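Local coordinates for motility protein B (Helicobacter pylori, PDB 3CYP) that probably forms, together with MotA, the stator of the flagellar motor and fastens this torque-generating unit to the cell wall through its periplasmic C-terminal domain, at residues 8-13 / 46-51; 34-39 / 114-119; 92-97 / 104-109. All blocks are in the same frame, centred on the assembly; numbering follows the deposited sequence. Where two conformers were deposited one is given.

Interaction 1. Residues 8-13 / 46-51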
loop_
_atom_site.group_PDB
_atom_site.type_symbol
_atom_site.label_atom_id
_atom_site.label_comp_id
_atom_site.label_asym_id
_atom_site.label_seq_id
_atom_site.Cartn_x
_atom_site.Cartn_y
_atom_site.Cartn_z
ATOM N N GLU B 8 3.858 6.059 19.808
ATOM C CA GLU B 8 4.225 6.180 21.237
ATOM C C GLU B 8 5.583 6.848 21.478
ATOM O O GLU B 8 5.757 7.561 22.488
ATOM C CB GLU B 8 4.165 4.799 21.890
ATOM C CG GLU B 8 2.722 4.236 21.961
ATOM C CD GLU B 8 2.634 2.706 22.040
ATOM O OE1 GLU B 8 1.666 2.132 21.471
ATOM O OE2 GLU B 8 3.513 2.065 22.677
ATOM N N ASN B 9 6.538 6.625 20.573
ATOM C CA ASN B 9 7.894 7.186 20.671
ATOM C C ASN B 9 8.640 7.178 19.326
ATOM O O ASN B 9 8.085 6.798 18.304
ATOM C CB ASN B 9 8.700 6.453 21.743
ATOM C CG ASN B 9 8.768 4.974 21.519
ATOM O OD1 ASN B 9 9.160 4.512 20.444
ATOM N ND2 ASN B 9 8.402 4.201 22.539
ATOM N N ALA B 10 9.899 7.607 19.326
ATOM C CA ALA B 10 10.653 7.770 18.093
ATOM C C ALA B 10 10.760 6.501 17.240
ATOM O O ALA B 10 10.939 6.609 16.032
ATOM C CB ALA B 10 12.067 8.308 18.394
ATOM N N THR B 11 10.697 5.322 17.842
ATOM C CA THR B 11 10.975 4.097 17.087
ATOM C C THR B 11 9.804 3.097 16.985
ATOM O O THR B 11 9.914 2.109 16.249
ATOM C CB THR B 11 12.220 3.409 17.633
ATOM O OG1 THR B 11 11.989 3.053 18.995
ATOM C CG2 THR B 11 13.403 4.351 17.541
ATOM N N SER B 12 8.671 3.394 17.641
ATOM C CA SER B 12 7.557 2.468 17.737
ATOM C C SER B 12 6.708 2.533 16.479
ATOM O O SER B 12 6.460 3.633 15.965
ATOM C CB SER B 12 6.655 2.815 18.929
ATOM O OG SER B 12 5.629 1.853 19.064
ATOM N N ASP B 13 6.298 1.371 15.999
ATOM C CA ASP B 13 5.215 1.269 14.995
ATOM C C ASP B 13 3.984 0.547 15.543
ATOM O O ASP B 13 3.093 0.139 14.788
ATOM C CB ASP B 13 5.714 0.616 13.703
ATOM C CG ASP B 13 6.197 -0.802 13.895
ATOM O OD1 ASP B 13 6.242 -1.322 15.040
ATOM O OD2 ASP B 13 6.551 -1.407 12.870
ATOM N N ASP B 46 10.221 11.657 13.550
ATOM C CA ASP B 46 11.146 12.704 13.949
ATOM C C ASP B 46 12.512 12.433 13.312
ATOM O O ASP B 46 12.669 11.510 12.488
ATOM C CB ASP B 46 11.226 12.795 15.486
ATOM C CG ASP B 46 11.742 11.534 16.154
ATOM O OD1 ASP B 46 12.600 10.846 15.585
ATOM O OD2 ASP B 46 11.319 11.251 17.292
ATOM N N ASP B 47 13.520 13.201 13.728
ATOM C CA ASP B 47 14.821 13.096 13.109
ATOM C C ASP B 47 15.822 12.559 14.112
ATOM O O ASP B 47 17.026 12.784 13.964
ATOM C CB ASP B 47 15.252 14.465 12.569
ATOM C CG ASP B 47 15.571 15.462 13.664
ATOM O OD1 ASP B 47 15.338 15.143 14.859
ATOM O OD2 ASP B 47 16.050 16.575 13.317
ATOM N N THR B 48 15.333 11.837 15.115
ATOM C CA THR B 48 16.231 11.274 16.122
ATOM C C THR B 48 17.002 10.114 15.506
ATOM O O THR B 48 16.449 9.303 14.748
ATOM C CB THR B 48 15.512 10.811 17.413
ATOM O OG1 THR B 48 14.776 9.612 17.174
ATOM C CG2 THR B 48 14.588 11.866 17.945
ATOM N N PRO B 49 18.313 10.028 15.796
ATOM C CA PRO B 49 19.003 8.905 15.189
ATOM C C PRO B 49 18.449 7.591 15.725
ATOM O O PRO B 49 18.140 7.487 16.909
ATOM C CB PRO B 49 20.473 9.123 15.605
ATOM C CG PRO B 49 20.551 10.563 15.984
ATOM C CD PRO B 49 19.219 10.860 16.605
ATOM N N LEU B 50 18.311 6.602 14.844
ATOM C CA LEU B 50 17.668 5.347 15.188
ATOM C C LEU B 50 18.579 4.512 16.077
ATOM O O LEU B 50 19.743 4.262 15.731
ATOM C CB LEU B 50 17.287 4.563 13.926
ATOM C CG LEU B 50 16.158 5.162 13.070
ATOM C CD1 LEU B 50 16.092 4.488 11.688
ATOM C CD2 LEU B 50 14.825 5.081 13.781
ATOM N N VAL B 51 18.030 4.089 17.213
ATOM C CA VAL B 51 18.728 3.219 18.147
ATOM C C VAL B 51 17.738 2.159 18.639
ATOM O O VAL B 51 16.523 2.395 18.647
ATOM C CB VAL B 51 19.294 4.036 19.330
ATOM C CG1 VAL B 51 18.159 4.735 20.083
ATOM C CG2 VAL B 51 20.109 3.148 20.266
HETATM O O HOH W 1 12.427 8.398 14.580
#

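Interaction 2. Residues 34-39 / 114-119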
loop_
_atom_site.group_PDB
_atom_site.type_symbol
_atom_site.label_atom_id
_atom_site.label_comp_id
_atom_site.label_asym_id
_atom_site.label_seq_id
_atom_site.Cartn_x
_atom_site.Cartn_y
_atom_site.Cartn_z
ATOM N N PRO B 34 -17.873 9.590 -1.223
ATOM C CA PRO B 34 -18.013 9.281 -2.635
ATOM C C PRO B 34 -16.932 8.338 -3.095
ATOM O O PRO B 34 -15.765 8.487 -2.679
ATOM C CB PRO B 34 -17.887 10.663 -3.293
ATOM C CG PRO B 34 -18.328 11.606 -2.303
ATOM C CD PRO B 34 -17.794 11.038 -0.991
ATOM N N LYS B 35 -17.286 7.400 -3.971
ATOM C CA LYS B 35 -16.365 6.416 -4.494
ATOM C C LYS B 35 -15.156 7.016 -5.187
ATOM O O LYS B 35 -14.100 6.393 -5.200
ATOM C CB LYS B 35 -17.069 5.502 -5.497
ATOM C CG LYS B 35 -18.098 4.601 -4.894
ATOM C CD LYS B 35 -18.790 3.744 -5.971
ATOM C CE LYS B 35 -19.473 4.558 -7.087
ATOM N NZ LYS B 35 -20.792 5.112 -6.694
ATOM N N ARG B 36 -15.300 8.226 -5.730
ATOM C CA ARG B 36 -14.190 8.841 -6.447
ATOM C C ARG B 36 -13.151 9.457 -5.514
ATOM O O ARG B 36 -12.102 9.912 -5.989
ATOM C CB ARG B 36 -14.689 9.866 -7.485
ATOM C CG ARG B 36 -15.241 9.201 -8.706
ATOM C CD ARG B 36 -15.976 10.177 -9.643
ATOM N NE ARG B 36 -15.147 11.280 -10.112
ATOM C CZ ARG B 36 -15.276 12.547 -9.735
ATOM N NH1 ARG B 36 -16.173 12.905 -8.807
ATOM N NH2 ARG B 36 -14.488 13.467 -10.273
ATOM N N VAL B 37 -13.449 9.505 -4.218
ATOM C CA VAL B 37 -12.524 10.067 -3.247
ATOM C C VAL B 37 -11.594 8.904 -2.823
ATOM O O VAL B 37 -12.042 7.812 -2.410
ATOM C CB VAL B 37 -13.247 10.664 -1.981
ATOM C CG1 VAL B 37 -12.204 11.066 -0.900
ATOM C CG2 VAL B 37 -14.189 11.842 -2.368
ATOM N N HIS B 38 -10.293 9.141 -2.902
ATOM C CA HIS B 38 -9.311 8.186 -2.424
ATOM C C HIS B 38 -8.558 8.763 -1.224
ATOM O O HIS B 38 -8.638 9.965 -0.916
ATOM C CB HIS B 38 -8.364 7.791 -3.543
ATOM C CG HIS B 38 -8.984 6.908 -4.586
ATOM N ND1 HIS B 38 -8.268 5.922 -5.229
ATOM C CD2 HIS B 38 -10.228 6.883 -5.117
ATOM C CE1 HIS B 38 -9.075 5.277 -6.065
ATOM N NE2 HIS B 38 -10.261 5.852 -6.034
ATOM N N ILE B 39 -7.902 7.857 -0.510
ATOM C CA ILE B 39 -7.245 8.141 0.762
ATOM C C ILE B 39 -5.789 7.694 0.671
ATOM O O ILE B 39 -5.523 6.555 0.280
ATOM C CB ILE B 39 -7.934 7.314 1.864
ATOM C CG1 ILE B 39 -9.413 7.735 1.967
ATOM C CG2 ILE B 39 -7.137 7.379 3.204
ATOM C CD1 ILE B 39 -9.607 9.031 2.532
ATOM N N SER B 114 -8.030 12.573 -1.439
ATOM C CA SER B 114 -7.899 12.994 -2.832
ATOM C C SER B 114 -9.336 13.148 -3.368
ATOM O O SER B 114 -10.062 12.167 -3.502
ATOM C CB SER B 114 -7.129 11.951 -3.636
ATOM O OG SER B 114 -7.210 12.210 -5.023
ATOM N N THR B 115 -9.693 14.378 -3.690
ATOM C CA THR B 115 -11.065 14.688 -3.998
ATOM C C THR B 115 -11.198 15.805 -5.044
ATOM O O THR B 115 -10.371 16.710 -5.091
ATOM C CB THR B 115 -11.808 15.148 -2.719
ATOM O OG1 THR B 115 -13.176 15.405 -3.037
ATOM C CG2 THR B 115 -11.143 16.391 -2.099
ATOM N N ASP B 116 -12.247 15.725 -5.829
ATOM C CA ASP B 116 -12.565 16.879 -6.704
ATOM C C ASP B 116 -13.287 17.939 -5.883
ATOM O O ASP B 116 -13.603 17.720 -4.706
ATOM C CB ASP B 116 -13.272 16.446 -7.990
ATOM C CG ASP B 116 -14.758 16.133 -7.825
ATOM O OD1 ASP B 116 -15.371 16.494 -6.822
ATOM O OD2 ASP B 116 -15.336 15.535 -8.762
ATOM N N ALA B 117 -13.546 19.085 -6.494
ATOM C CA ALA B 117 -14.063 20.234 -5.761
ATOM C C ALA B 117 -15.491 19.958 -5.278
ATOM O O ALA B 117 -15.889 20.453 -4.222
ATOM C CB ALA B 117 -14.072 21.466 -6.646
ATOM N N ASN B 118 -16.264 19.226 -6.050
ATOM C CA ASN B 118 -17.677 18.994 -5.689
ATOM C C ASN B 118 -17.828 18.025 -4.528
ATOM O O ASN B 118 -18.621 18.288 -3.613
ATOM C CB ASN B 118 -18.453 18.500 -6.883
ATOM C CG ASN B 118 -18.465 19.528 -7.988
ATOM O OD1 ASN B 118 -18.672 20.709 -7.708
ATOM N ND2 ASN B 118 -18.145 19.111 -9.206
ATOM N N ASP B 119 -17.071 16.925 -4.577
ATOM C CA ASP B 119 -17.083 15.931 -3.478
ATOM C C ASP B 119 -16.504 16.493 -2.176
ATOM O O ASP B 119 -16.806 15.991 -1.088
ATOM C CB ASP B 119 -16.322 14.664 -3.880
ATOM C CG ASP B 119 -17.087 13.798 -4.864
ATOM O OD1 ASP B 119 -18.328 13.981 -5.036
ATOM O OD2 ASP B 119 -16.468 12.919 -5.502
HETATM O O HOH W 2 -9.221 10.312 -5.899
HETATM O O HOH W 3 -18.081 11.556 -6.965
#

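Interaction 3. Residues 92-97 / 104-109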
loop_
_atom_site.group_PDB
_atom_site.type_symbol
_atom_site.label_atom_id
_atom_site.label_comp_id
_atom_site.label_asym_id
_atom_site.label_seq_id
_atom_site.Cartn_x
_atom_site.Cartn_y
_atom_site.Cartn_z
ATOM N N ASN B 92 9.001 16.835 6.302
ATOM C CA ASN B 92 7.727 17.481 6.559
ATOM C C ASN B 92 7.254 17.335 8.004
ATOM O O ASN B 92 6.109 17.014 8.252
ATOM C CB ASN B 92 6.687 16.960 5.584
ATOM C CG ASN B 92 7.065 17.277 4.161
ATOM O OD1 ASN B 92 6.896 18.399 3.722
ATOM N ND2 ASN B 92 7.669 16.317 3.467
ATOM N N PRO B 93 8.109 17.670 8.963
ATOM C CA PRO B 93 7.666 17.608 10.361
ATOM C C PRO B 93 6.522 18.577 10.656
ATOM O O PRO B 93 6.427 19.609 9.989
ATOM C CB PRO B 93 8.923 18.054 11.124
ATOM C CG PRO B 93 9.667 18.895 10.152
ATOM C CD PRO B 93 9.486 18.213 8.854
ATOM N N ILE B 94 5.669 18.252 11.633
ATOM C CA ILE B 94 4.618 19.184 12.045
ATOM C C ILE B 94 5.124 20.157 13.103
ATOM O O ILE B 94 4.542 21.215 13.296
ATOM C CB ILE B 94 3.280 18.517 12.484
ATOM C CG1 ILE B 94 3.479 17.417 13.518
ATOM C CG2 ILE B 94 2.559 17.999 11.283
ATOM C CD1 ILE B 94 2.239 16.511 13.654
ATOM N N ALA B 95 6.212 19.789 13.766
ATOM C CA ALA B 95 6.743 20.567 14.875
ATOM C C ALA B 95 8.240 20.630 14.669
ATOM O O ALA B 95 8.811 19.719 14.092
ATOM C CB ALA B 95 6.441 19.866 16.170
ATOM N N PRO B 96 8.900 21.672 15.194
ATOM C CA PRO B 96 10.350 21.683 15.024
ATOM C C PRO B 96 10.973 20.521 15.788
ATOM O O PRO B 96 10.443 20.116 16.822
ATOM C CB PRO B 96 10.763 23.051 15.610
ATOM C CG PRO B 96 9.661 23.412 16.553
ATOM C CD PRO B 96 8.402 22.821 15.976
ATOM N N ASN B 97 12.061 19.946 15.287
ATOM C CA ASN B 97 12.689 18.820 15.976
ATOM C C ASN B 97 13.684 19.337 17.010
ATOM O O ASN B 97 14.777 18.788 17.141
ATOM C CB ASN B 97 13.401 17.882 14.992
ATOM C CG ASN B 97 12.438 16.940 14.249
ATOM O OD1 ASN B 97 12.320 17.001 13.010
ATOM N ND2 ASN B 97 11.805 16.042 14.983
ATOM N N MET B 104 8.558 14.118 19.495
ATOM C CA MET B 104 7.573 13.054 19.666
ATOM C C MET B 104 6.342 13.258 18.786
ATOM O O MET B 104 5.789 12.278 18.273
ATOM C CB MET B 104 7.140 12.923 21.117
ATOM C CG MET B 104 8.230 12.334 21.981
ATOM S SD MET B 104 7.762 12.346 23.714
ATOM C CE MET B 104 6.590 10.969 23.642
ATOM N N LYS B 105 5.935 14.519 18.614
ATOM C CA LYS B 105 4.773 14.893 17.782
ATOM C C LYS B 105 4.953 14.490 16.313
ATOM O O LYS B 105 3.966 14.276 15.588
ATOM C CB LYS B 105 4.548 16.411 17.836
ATOM C CG LYS B 105 4.017 16.970 19.165
ATOM C CD LYS B 105 2.501 16.873 19.264
ATOM C CE LYS B 105 2.079 15.565 19.892
ATOM N NZ LYS B 105 0.840 14.986 19.381
ATOM N N ASN B 106 6.202 14.430 15.863
ATOM C CA ASN B 106 6.497 14.126 14.447
ATOM C C ASN B 106 6.367 12.656 14.084
ATOM O O ASN B 106 6.417 12.300 12.916
ATOM C CB ASN B 106 7.887 14.666 14.054
ATOM C CG ASN B 106 7.942 16.201 14.036
ATOM O OD1 ASN B 106 6.964 16.860 13.697
ATOM N ND2 ASN B 106 9.084 16.787 14.461
ATOM N N ASN B 107 6.216 11.791 15.074
ATOM C CA ASN B 107 6.059 10.372 14.868
ATOM C C ASN B 107 4.572 10.090 14.726
ATOM O O ASN B 107 3.854 9.885 15.712
ATOM C CB ASN B 107 6.666 9.609 16.047
ATOM C CG ASN B 107 8.131 9.805 16.122
ATOM O OD1 ASN B 107 8.847 9.447 15.191
ATOM N ND2 ASN B 107 8.601 10.486 17.176
ATOM N N ARG B 108 4.101 10.092 13.483
ATOM C CA ARG B 108 2.654 10.049 13.247
ATOM C C ARG B 108 2.317 9.572 11.851
ATOM O O ARG B 108 3.163 9.505 10.978
ATOM C CB ARG B 108 1.999 11.418 13.522
ATOM C CG ARG B 108 1.925 12.442 12.386
ATOM C CD ARG B 108 3.106 13.284 12.255
ATOM N NE ARG B 108 3.063 14.222 11.125
ATOM C CZ ARG B 108 4.159 14.706 10.571
ATOM N NH1 ARG B 108 5.340 14.373 11.046
ATOM N NH2 ARG B 108 4.094 15.479 9.510
ATOM N N VAL B 109 1.051 9.231 11.691
ATOM C CA VAL B 109 0.473 8.912 10.374
ATOM C C VAL B 109 -0.656 9.912 10.183
ATOM O O VAL B 109 -1.416 10.173 11.121
ATOM C CB VAL B 109 0.001 7.473 10.293
ATOM C CG1 VAL B 109 -0.952 7.294 9.088
ATOM C CG2 VAL B 109 1.166 6.545 10.199
#

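Interaction 1. Residues 8-13 / 46-51
Ala10 and Thr11 turn methyl groups to residues 46-51, mostly onto oxygen atoms. The CB of Ala10 points toward that loop. It lies 3.2 Å from Asp46 OD2 and also 3.2 Å from Thr48 OG1, so one methyl group touches two polar ends. Beside it, Thr11 offers its methyl branch. With chi1 at 61°, CG2 is the branch turned to the other loop. From there it comes within 3.8 Å of Val51 O and 4.1 Å of Leu50 CD2. The side chains of Thr11 and Leu50 lie alongside each other, running opposite ways.

The two segments belong to an OmpA-like domain. They lie in the loops that follow strands 5-6 and 38-44. In OmpA-like relatives the loop after the second of these strands helps to form the peptidoglycan pocket, and it probably lies near such a site here.

The polar link runs through water 1. This water donates to Ala10 O at 2.7 Å and to Asp46 OD1 at 2.7 Å. Ala10 O also has a weak bond from Arg65.

Each loop has its own Asx turn. In one, Thr11 N meets Asn9 OD1 on a lone pair, in the carbonyl plane. In the other, Asp46 OD1 accepts from Thr48 N at 2.9 Å and Thr48 OG1 at 3.0 Å. Both donors approach from the same face of the carboxylate, Thr48 N from 52° above its plane. With chi1 at 62°, Asp46 folds its carboxylate over the following residues. Its other oxygen, OD2, is hydrogen-bonded to Asn107 ND2.

Interaction 2. Residues 34-39 / 114-119
His38 and Ser114 form an antiparallel hydrogen-bonded pair, with His38 N giving a bond of 3.1 Å to Ser114 O and Ser114 N a straighter one of 2.7 Å to His38 O. This pair lies where strand 38-44 begins and strand 108-114 ends, at one end of the two central strands of the OmpA-like sheet. A type I turn from Pro34 to Val37 leads into the first strand. Asp116 is the N-cap residue, just before helix 117-131. Next to the bonded pair, Val37 CA makes a CA-H...O contact with Ser114 O.

Beside the paired strands, Arg36, Asp116 and Asp119 form a salt-bridge network. The arginine chain bends at chi3 (58°) and presents its guanidinium end-on. Both terminal nitrogens grip one oxygen: Asp116 OD2 lies 2.8 Å from Arg36 NH1 and 2.7 Å from Arg36 NH2. This oxygen is in the guanidinium plane, but the two flat groups are turned 53° apart. Asp119 OD2 is a longer ionic partner, 3.3 Å from Arg36 NH1. Water 3 donates to Asp119 OD2 and accepts from Arg36 NH1, so it bridges the same two groups. Arg36 thus ties the turn to the first residues of the helix.

Pro34 and Val37 add van der Waals contacts, partly with polar atoms. The Pro34 ring lies against the Asp119 carboxylate, with Pro34 CB 3.5 Å from Asp119 OD2. Val37 CG2 touches Thr115 OG1 and Asp119 CB, and Ile123 of the same helix also meets Val37. The second oxygen of Asp116 makes the capping bond: OD1 accepts from Asp119 N at 2.8 Å, with an N-H...O angle of 179°.

Interaction 3. Residues 92-97 / 104-109
The connection between strands 83-87 and 108-114 of the OmpA-like domain is fastened here to itself, as the loop 92-97 meets the turn that leads from helix 100-105 into the next strand. Asn106 is the centre of the contact. Its amide pairs with the backbone of Ala95 much as a peptide group would. Asn106 OD1 accepts from Ala95 N at 3.0 Å, on a lone pair. Asn106 ND2 returns a bond of 3.0 Å to Ala95 O, which lies in the amide plane, although ND2 itself is 36° above the carbonyl plane of Ala95. Ile94 N adds a weak bond of 2.8 Å to Asn106 OD1. Together these bonds fix the rotation of the buried amide. Pro93 CB packs against it at 3.4 Å from Asn106 OD1.

Arg108 makes the second grip. Its chain bends at chi2 (-87°), and the guanidinium edge faces backbone oxygens. Arg108 NH2 donates to Asn92 O at 2.8 Å. Arg108 NH1 donates to Asn106 O at 3.0 Å, within its own segment. One arginine therefore bonds to both arms of the connection.

Ile94 lies over one guanidinium face, with its CG2 3.4 Å from Arg108 NH2. Its CD1 reaches Lys105 O at 3.4 Å, and Lys105 CB faces Ala95.

Around the contact, Arg108 forms a salt bridge with Glu110 of its own strand and a cation-pi contact with Phe44 at the end of strand 38-44. The side chain of Arg108 also touches Thr6 of strand 5-6.

Overall arrangement
From the N terminus, residues 8-13 follow the edge strand 5-6. Interaction 1 closes a loop there, holding helix 17-30 and strand 38-44 between its ends. Interaction 2 starts inside that loop, at residues 34-39, and ends at 114-119, so the two cross. Interaction 3 comes after interaction 1 has closed and lies wholly within the span of interaction 2. It closes a short loop that holds most of helix 100-105. Interactions 1 and 3 share one end of the sheet and touch, with centres 11 Å apart. Interaction 2 lies at the opposite end, about 33 Å from interaction 1 between centres, and joins the sheet to helix 117-131.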